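Local coordinates for citrate lyase subunit beta-like protein (Mycobacterium tuberculosis H37Rv, PDB 6CHU), which is a magnesium-dependent lyase of the HpcH/HpaI aldolase family, a bifunctional enzyme of itaconate dissimilation and leucine catabolism, at residues T95-K100 against I116-T121; M140-E145 against A185-H190; A105-L110 against A134-G139. All coordinates share one frame; numbering follows the deposited sequence. Where two conformers were deposited one is given.

Contact 1: residues T95-K100 against I116-T121. With MG (magnesium ion), chain B.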
loop_
_atom_site.group_PDB
_atom_site.type_symbol
_atom_site.label_atom_id
_atom_site.label_comp_id
_atom_site.label_asym_id
_atom_site.label_seq_id
_atom_site.Cartn_x
_atom_site.Cartn_y
_atom_site.Cartn_z
ATOM N N THR A 95 -10.863 26.510 10.243
ATOM C CA THR A 95 -10.283 25.290 9.698
ATOM C C THR A 95 -8.799 25.506 9.454
ATOM O O THR A 95 -8.409 26.491 8.808
ATOM C CB THR A 95 -11.004 24.886 8.403
ATOM O OG1 THR A 95 -12.399 24.714 8.681
ATOM C CG2 THR A 95 -10.437 23.580 7.828
ATOM N N VAL A 96 -7.977 24.615 10.002
ATOM C CA VAL A 96 -6.531 24.692 9.836
ATOM C C VAL A 96 -6.036 23.461 9.087
ATOM O O VAL A 96 -6.639 22.382 9.133
ATOM C CB VAL A 96 -5.791 24.833 11.185
ATOM C CG1 VAL A 96 -6.164 26.152 11.866
ATOM C CG2 VAL A 96 -6.086 23.635 12.096
ATOM N N MET A 97 -4.912 23.636 8.407
ATOM C CA MET A 97 -4.194 22.548 7.760
ATOM C C MET A 97 -2.939 22.280 8.576
ATOM O O MET A 97 -2.152 23.201 8.825
ATOM C CB MET A 97 -3.841 22.896 6.310
ATOM C CG MET A 97 -3.036 21.802 5.610
ATOM S SD MET A 97 -2.679 22.213 3.882
ATOM C CE MET A 97 -4.288 22.021 3.133
ATOM N N LEU A 98 -2.770 21.026 9.006
ATOM C CA LEU A 98 -1.664 20.633 9.867
ATOM C C LEU A 98 -0.591 19.935 9.042
ATOM O O LEU A 98 -0.815 18.801 8.592
ATOM C CB LEU A 98 -2.160 19.705 10.972
ATOM C CG LEU A 98 -1.056 19.110 11.861
ATOM C CD1 LEU A 98 -0.414 20.167 12.718
ATOM C CD2 LEU A 98 -1.613 17.955 12.715
ATOM N N PRO A 99 0.571 20.542 8.826
ATOM C CA PRO A 99 1.624 19.871 8.056
ATOM C C PRO A 99 2.349 18.862 8.929
ATOM O O PRO A 99 2.314 18.922 10.163
ATOM C CB PRO A 99 2.550 21.027 7.657
ATOM C CG PRO A 99 2.475 21.942 8.856
ATOM C CD PRO A 99 1.028 21.845 9.347
ATOM N N LYS A 100 3.041 17.940 8.258
ATOM C CA LYS A 100 3.748 16.853 8.930
ATOM C C LYS A 100 2.847 16.181 9.965
ATOM O O LYS A 100 3.285 15.822 11.062
ATOM C CB LYS A 100 5.053 17.341 9.582
ATOM C CG LYS A 100 6.214 17.630 8.586
ATOM C CD LYS A 100 6.067 19.003 7.904
ATOM C CE LYS A 100 7.186 19.236 6.876
ATOM N NZ LYS A 100 7.184 20.649 6.366
ATOM N N ILE A 116 -7.492 19.842 8.463
ATOM C CA ILE A 116 -7.051 19.093 7.291
ATOM C C ILE A 116 -5.641 18.615 7.593
ATOM O O ILE A 116 -4.717 19.422 7.720
ATOM C CB ILE A 116 -7.104 19.954 6.022
ATOM C CG1 ILE A 116 -8.545 20.425 5.810
ATOM C CG2 ILE A 116 -6.597 19.158 4.801
ATOM C CD1 ILE A 116 -8.735 21.421 4.696
ATOM N N ALA A 117 -5.471 17.303 7.735
ATOM C CA ALA A 117 -4.176 16.728 8.070
ATOM C C ALA A 117 -3.386 16.509 6.786
ATOM O O ALA A 117 -3.855 15.824 5.866
ATOM C CB ALA A 117 -4.353 15.412 8.827
ATOM N N LEU A 118 -2.204 17.110 6.720
ATOM C CA LEU A 118 -1.314 16.982 5.568
ATOM C C LEU A 118 -0.251 15.960 5.956
ATOM O O LEU A 118 0.659 16.249 6.741
ATOM C CB LEU A 118 -0.724 18.337 5.189
ATOM C CG LEU A 118 0.477 18.358 4.239
ATOM C CD1 LEU A 118 0.166 17.624 2.937
ATOM C CD2 LEU A 118 0.879 19.821 3.949
ATOM N N VAL A 119 -0.393 14.751 5.425
ATOM C CA VAL A 119 0.543 13.661 5.671
ATOM C C VAL A 119 1.681 13.756 4.657
ATOM O O VAL A 119 1.453 13.709 3.443
ATOM C CB VAL A 119 -0.166 12.300 5.587
ATOM C CG1 VAL A 119 0.850 11.149 5.613
ATOM C CG2 VAL A 119 -1.167 12.152 6.745
ATOM N N GLU A 120 2.908 13.898 5.162
ATOM C CA GLU A 120 4.083 14.076 4.315
ATOM C C GLU A 120 5.327 13.522 4.999
ATOM O O GLU A 120 6.439 14.004 4.759
ATOM C CB GLU A 120 4.263 15.569 3.939
ATOM C CG GLU A 120 4.159 16.530 5.125
ATOM C CD GLU A 120 4.080 17.988 4.718
ATOM O OE1 GLU A 120 4.398 18.306 3.541
ATOM O OE2 GLU A 120 3.695 18.815 5.588
ATOM N N THR A 121 5.151 12.523 5.870
ATOM C CA THR A 121 6.244 11.800 6.500
ATOM C C THR A 121 5.835 10.341 6.609
ATOM O O THR A 121 4.651 10.003 6.519
ATOM C CB THR A 121 6.580 12.318 7.908
ATOM O OG1 THR A 121 5.489 12.018 8.795
ATOM C CG2 THR A 121 6.831 13.826 7.905
HETATM MG MG MG B . 5.307 20.065 2.804
HETATM O O HOH W 1 4.746 21.030 4.569
HETATM O O HOH W 2 5.785 18.941 0.996
HETATM O O HOH W 3 6.346 21.804 2.178
#
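The carboxylate of Glu120 is shared between a magnesium ion and the backbone just past strand 95-98. Its OE1 binds the magnesium ion at 2.1 Å. Its OE2 uses the anti lone pair, away from OE1, to accept the backbone N of Lys100 at 2.9 Å, and the ring atom CB of Pro99 also packs against it. These two grips probably fix the rotation of the carboxylate. The Lys100 chain bends at chi2 (80°) and passes its CD by Glu120 OE2 at 3.3 Å. NZ does not reach that oxygen directly. Water 1, itself a magnesium ligand, accepts from Lys100 NZ and probably donates to Glu120 OE2. NZ also forms salt bridges with Glu44 and Asp45 and a hydrogen bond with Asp146, the second carboxylate on the metal.

Before the site along the chain, the strands run parallel. Ile116 N bonds to Val96 O, Leu98 N to Ile116 O, and Leu118 N to Leu98 O. Met97 and Ile116 lie on one face, where Met97 CE meets Ile116 CG2 at 4.0 Å. Leu98 and Ala117 lie on the other. This is the parallel pairing of a beta-alpha-beta unit in a TIM barrel, with the metal site at the C-terminal strand ends.

Contact 2: residues M140-E145 against A185-H190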
loop_
_atom_site.group_PDB
_atom_site.type_symbol
_atom_site.label_atom_id
_atom_site.label_comp_id
_atom_site.label_asym_id
_atom_site.label_seq_id
_atom_site.Cartn_x
_atom_site.Cartn_y
_atom_site.Cartn_z
ATOM N N MET A 140 -7.940 14.907 4.445
ATOM C CA MET A 140 -6.580 14.393 4.396
ATOM C C MET A 140 -5.934 14.869 3.106
ATOM O O MET A 140 -6.544 14.770 2.033
ATOM C CB MET A 140 -6.533 12.863 4.434
ATOM C CG MET A 140 -7.243 12.203 5.621
ATOM S SD MET A 140 -6.261 12.384 7.124
ATOM C CE MET A 140 -4.903 11.266 6.780
ATOM N N MET A 141 -4.714 15.371 3.219
ATOM C CA MET A 141 -3.873 15.726 2.088
ATOM C C MET A 141 -2.571 14.948 2.205
ATOM O O MET A 141 -2.207 14.468 3.284
ATOM C CB MET A 141 -3.603 17.245 2.066
ATOM C CG MET A 141 -2.919 17.762 0.817
ATOM S SD MET A 141 -2.650 19.534 1.010
ATOM C CE MET A 141 -1.518 19.800 -0.354
ATOM N N TRP A 142 -1.843 14.831 1.097
ATOM C CA TRP A 142 -0.507 14.272 1.176
ATOM C C TRP A 142 0.471 15.206 0.478
ATOM O O TRP A 142 0.085 16.070 -0.315
ATOM C CB TRP A 142 -0.445 12.847 0.595
ATOM C CG TRP A 142 -0.540 12.785 -0.898
ATOM C CD1 TRP A 142 -1.638 13.034 -1.668
ATOM C CD2 TRP A 142 0.514 12.441 -1.793
ATOM N NE1 TRP A 142 -1.330 12.867 -3.004
ATOM C CE2 TRP A 142 -0.011 12.505 -3.107
ATOM C CE3 TRP A 142 1.854 12.077 -1.614
ATOM C CZ2 TRP A 142 0.757 12.234 -4.235
ATOM C CZ3 TRP A 142 2.622 11.795 -2.739
ATOM C CH2 TRP A 142 2.068 11.873 -4.037
ATOM N N GLY A 143 1.747 15.070 0.839
ATOM C CA GLY A 143 2.775 15.927 0.267
ATOM C C GLY A 143 4.002 15.146 -0.154
ATOM O O GLY A 143 4.701 14.582 0.693
ATOM N N ALA A 144 4.292 15.121 -1.454
ATOM C CA ALA A 144 5.321 14.211 -1.948
ATOM C C ALA A 144 6.728 14.702 -1.605
ATOM O O ALA A 144 7.615 13.895 -1.302
ATOM C CB ALA A 144 5.167 14.023 -3.460
ATOM N N GLU A 145 6.967 16.015 -1.662
ATOM C CA GLU A 145 8.345 16.483 -1.518
ATOM C C GLU A 145 8.845 16.347 -0.083
ATOM O O GLU A 145 9.981 15.908 0.135
ATOM C CB GLU A 145 8.473 17.920 -2.011
ATOM C CG GLU A 145 8.376 18.009 -3.519
ATOM C CD GLU A 145 6.948 17.876 -4.026
ATOM O OE1 GLU A 145 6.003 18.071 -3.221
ATOM O OE2 GLU A 145 6.775 17.577 -5.231
ATOM N N ALA A 185 -10.630 14.317 0.460
ATOM C CA ALA A 185 -9.324 13.844 0.011
ATOM C C ALA A 185 -8.705 14.893 -0.904
ATOM O O ALA A 185 -9.295 15.242 -1.931
ATOM C CB ALA A 185 -9.436 12.503 -0.722
ATOM N N LEU A 186 -7.518 15.375 -0.541
ATOM C CA LEU A 186 -6.825 16.421 -1.288
ATOM C C LEU A 186 -5.548 15.851 -1.894
ATOM O O LEU A 186 -4.711 15.292 -1.175
ATOM C CB LEU A 186 -6.492 17.614 -0.380
ATOM C CG LEU A 186 -7.640 18.430 0.230
ATOM C CD1 LEU A 186 -8.319 17.682 1.380
ATOM C CD2 LEU A 186 -7.063 19.725 0.750
ATOM N N ASP A 187 -5.387 16.012 -3.210
ATOM C CA ASP A 187 -4.205 15.492 -3.890
ATOM C C ASP A 187 -3.067 16.505 -3.828
ATOM O O ASP A 187 -3.289 17.717 -3.724
ATOM C CB ASP A 187 -4.527 15.146 -5.348
ATOM C CG ASP A 187 -3.548 14.143 -5.949
ATOM O OD1 ASP A 187 -2.948 13.348 -5.210
ATOM O OD2 ASP A 187 -3.377 14.152 -7.183
ATOM N N ALA A 188 -1.838 15.992 -3.907
ATOM C CA ALA A 188 -0.629 16.778 -3.690
ATOM C C ALA A 188 -0.390 17.794 -4.815
ATOM O O ALA A 188 -0.844 17.639 -5.957
ATOM C CB ALA A 188 0.595 15.861 -3.576
ATOM N N VAL A 189 0.384 18.831 -4.473
ATOM C CA VAL A 189 0.673 19.917 -5.399
ATOM C C VAL A 189 1.610 19.448 -6.500
ATOM O O VAL A 189 2.436 18.546 -6.320
ATOM C CB VAL A 189 1.281 21.122 -4.659
ATOM C CG1 VAL A 189 0.302 21.695 -3.655
ATOM C CG2 VAL A 189 2.595 20.745 -3.985
ATOM N N HIS A 190 1.492 20.093 -7.653
ATOM C CA HIS A 190 2.345 19.850 -8.809
ATOM C C HIS A 190 3.351 20.989 -8.839
ATOM O O HIS A 190 3.023 22.087 -9.284
ATOM C CB HIS A 190 1.498 19.805 -10.075
ATOM C CG HIS A 190 2.183 19.168 -11.239
ATOM N ND1 HIS A 190 2.186 17.804 -11.442
ATOM C CD2 HIS A 190 2.876 19.707 -12.269
ATOM C CE1 HIS A 190 2.855 17.531 -12.548
ATOM N NE2 HIS A 190 3.292 18.667 -13.064
HETATM O O HOH W 4 1.342 18.432 -1.581
HETATM O O HOH W 5 3.553 17.327 -3.758
HETATM O O HOH W 6 4.979 18.003 -7.363
#
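The indole of Trp142 is met by Asp187 at its edge and by Ala188 over one face. Trp142 and Asp187 lie side by side and point the same way, their ring and carboxylate planes 34° apart. NE1 of Trp142 donates to OD1 of Asp187 at 2.8 Å, and the bond is nearly straight. OD1 lies in the ring plane, but the donor meets it on the anti side, 24° out of the carboxylate plane. Ala188 CB sits 3.7 Å from the centroid of the Trp142 five-membered ring in a CH-pi contact. It is closest to CE2 of that ring, at 3.4 Å. Trp142 CG stands between its backbone N and carbonyl carbon (chi1 73°), which places the indole beside Asp187 and Ala188.

Met141 and Leu186 cross at about a right angle, with Met141 CG 3.8 Å from Leu186 CB. The extended Met141 chain carries CE on to Val189 CG1. Leu186 N donates to Met140 O at 2.8 Å. Past the strand ends, water 6 bridges Glu145 OE2 and Val189 O, donating to both.

The two strands are parallel neighbours in the barrel. Strand 114-119 pairs with 137-142 on its other side, and strand 213-216 packs against Met141 and Leu186. Helix 165-180 covers Trp142, and its Arg171 forms a salt bridge with Asp187.

Contact 3: residues A105-L110 against A134-G139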
loop_
_atom_site.group_PDB
_atom_site.type_symbol
_atom_site.label_atom_id
_atom_site.label_comp_id
_atom_site.label_asym_id
_atom_site.label_seq_id
_atom_site.Cartn_x
_atom_site.Cartn_y
_atom_site.Cartn_z
ATOM N N ALA A 105 -3.205 12.340 18.077
ATOM C CA ALA A 105 -3.024 13.303 19.159
ATOM C C ALA A 105 -2.667 14.693 18.628
ATOM O O ALA A 105 -3.107 15.708 19.190
ATOM C CB ALA A 105 -1.961 12.800 20.138
ATOM N N GLN A 106 -1.883 14.766 17.544
ATOM C CA GLN A 106 -1.563 16.074 16.966
ATOM C C GLN A 106 -2.810 16.751 16.416
ATOM O O GLN A 106 -2.933 17.979 16.479
ATOM C CB GLN A 106 -0.509 15.943 15.859
ATOM C CG GLN A 106 0.911 15.827 16.379
ATOM C CD GLN A 106 1.921 15.791 15.242
ATOM O OE1 GLN A 106 1.550 15.619 14.080
ATOM N NE2 GLN A 106 3.198 15.970 15.573
ATOM N N VAL A 107 -3.737 15.968 15.858
ATOM C CA VAL A 107 -4.985 16.537 15.362
ATOM C C VAL A 107 -5.872 16.953 16.522
ATOM O O VAL A 107 -6.456 18.048 16.523
ATOM C CB VAL A 107 -5.703 15.540 14.431
ATOM C CG1 VAL A 107 -7.075 16.084 14.027
ATOM C CG2 VAL A 107 -4.856 15.261 13.184
ATOM N N ILE A 108 -5.975 16.097 17.540
ATOM C CA ILE A 108 -6.856 16.372 18.670
ATOM C C ILE A 108 -6.418 17.623 19.420
ATOM O O ILE A 108 -7.262 18.380 19.928
ATOM C CB ILE A 108 -6.916 15.123 19.574
ATOM C CG1 ILE A 108 -7.704 14.015 18.873
ATOM C CG2 ILE A 108 -7.526 15.446 20.954
ATOM C CD1 ILE A 108 -7.515 12.648 19.499
ATOM N N GLU A 109 -5.107 17.891 19.485
ATOM C CA GLU A 109 -4.709 19.078 20.238
ATOM C C GLU A 109 -5.086 20.380 19.540
ATOM O O GLU A 109 -4.902 21.451 20.128
ATOM C CB GLU A 109 -3.209 19.046 20.552
ATOM C CG GLU A 109 -2.279 19.095 19.365
ATOM C CD GLU A 109 -0.817 19.011 19.780
ATOM O OE1 GLU A 109 0.068 18.989 18.893
ATOM O OE2 GLU A 109 -0.557 18.955 20.999
ATOM N N LEU A 110 -5.631 20.309 18.327
ATOM C CA LEU A 110 -6.146 21.467 17.617
ATOM C C LEU A 110 -7.650 21.663 17.790
ATOM O O LEU A 110 -8.173 22.679 17.326
ATOM C CB LEU A 110 -5.811 21.359 16.123
ATOM C CG LEU A 110 -4.311 21.239 15.816
ATOM C CD1 LEU A 110 -4.032 20.980 14.319
ATOM C CD2 LEU A 110 -3.572 22.495 16.313
ATOM N N ALA A 134 -9.595 10.744 13.633
ATOM C CA ALA A 134 -9.626 11.701 14.740
ATOM C C ALA A 134 -10.808 12.653 14.591
ATOM O O ALA A 134 -11.112 13.113 13.496
ATOM C CB ALA A 134 -8.313 12.486 14.788
ATOM N N ASP A 135 -11.473 12.955 15.712
ATOM C CA ASP A 135 -12.709 13.736 15.644
ATOM C C ASP A 135 -12.571 15.093 14.946
ATOM O O ASP A 135 -13.518 15.484 14.241
ATOM C CB ASP A 135 -13.284 13.914 17.057
ATOM C CG ASP A 135 -14.153 12.734 17.499
ATOM O OD1 ASP A 135 -14.464 11.851 16.670
ATOM O OD2 ASP A 135 -14.532 12.699 18.690
ATOM N N PRO A 136 -11.476 15.856 15.087
ATOM C CA PRO A 136 -11.392 17.143 14.368
ATOM C C PRO A 136 -11.168 17.027 12.871
ATOM O O PRO A 136 -11.335 18.033 12.170
ATOM C CB PRO A 136 -10.203 17.848 15.041
ATOM C CG PRO A 136 -10.099 17.188 16.390
ATOM C CD PRO A 136 -10.381 15.749 16.070
ATOM N N THR A 137 -10.773 15.861 12.357
ATOM C CA THR A 137 -10.336 15.776 10.967
ATOM C C THR A 137 -11.518 15.964 10.025
ATOM O O THR A 137 -12.562 15.321 10.181
ATOM C CB THR A 137 -9.659 14.433 10.699
ATOM O OG1 THR A 137 -8.503 14.300 11.539
ATOM C CG2 THR A 137 -9.232 14.312 9.223
ATOM N N VAL A 138 -11.363 16.868 9.058
ATOM C CA VAL A 138 -12.334 17.010 7.978
ATOM C C VAL A 138 -11.738 16.700 6.615
ATOM O O VAL A 138 -12.499 16.575 5.642
ATOM C CB VAL A 138 -12.986 18.413 7.968
ATOM C CG1 VAL A 138 -13.737 18.664 9.280
ATOM C CG2 VAL A 138 -11.946 19.514 7.702
ATOM N N GLY A 139 -10.424 16.547 6.510
ATOM C CA GLY A 139 -9.795 16.211 5.244
ATOM C C GLY A 139 -8.409 15.653 5.453
ATOM O O GLY A 139 -7.772 15.883 6.488
#
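Val107 faces the 134-137 turn from helix 104-108. Its CB already touches the CB of Ala134 at 4.0 Å. From there CG1 continues anti to the backbone N (chi1 174°) and makes most of the contact. It meets Ala134 CB at 3.9 Å and Pro136 CB at 3.7 Å. It also comes 3.4 Å from Thr137 OG1, a packing contact. That hydroxyl is hydrogen-bonded to the backbone O of Ile131. The other branch, CG2, reaches the same oxygen of Thr137 at 4.1 Å. The side chains of Val107 and Thr137 cross at about a right angle.

The Pro136 ring packs against the last turn of the helix, with CG 3.7 Å from Val107 O. Ile108 extends the patch, its CG1 at 4.2 Å from Pro136 CD. No hydrogen bond joins the two segments, and the contact is apolar packing. A type I turn from Ala134 to Thr137 presents Ala134 and Pro136 to the helix, closed by the bond from Thr137 N to Ala134 O.

The turn leads into strand 137-142, next to strand 114-119 in the barrel. Val115 of strand 114-119 touches both Val107 and Pro136. The contact thus packs helix 104-108 against the turn that leads into strand 137-142, with strand 114-119 between them in sequence.

Overall arrangement
From the N terminus, strand 95-98 comes first, then helix 104-108 and strand 114-119. Contact 1 closes this beta-alpha-beta loop. Contact 3 starts on the helix inside that loop and ends beyond it, at the turn before strand 137-142, so contacts 1 and 3 cross. Contact 2 follows in series, closing the longer loop from strand 137-142 to strand 184-187. Strand 137-142 serves both contacts 2 and 3. It also borders strand 114-119: Ala117 N probably pairs with Gly139 O, and Met141 N probably with Ala117 O. Together the contacts tie four successive barrel strands and one outer helix, with contacts 1 and 2 reaching the C-terminal strand ends.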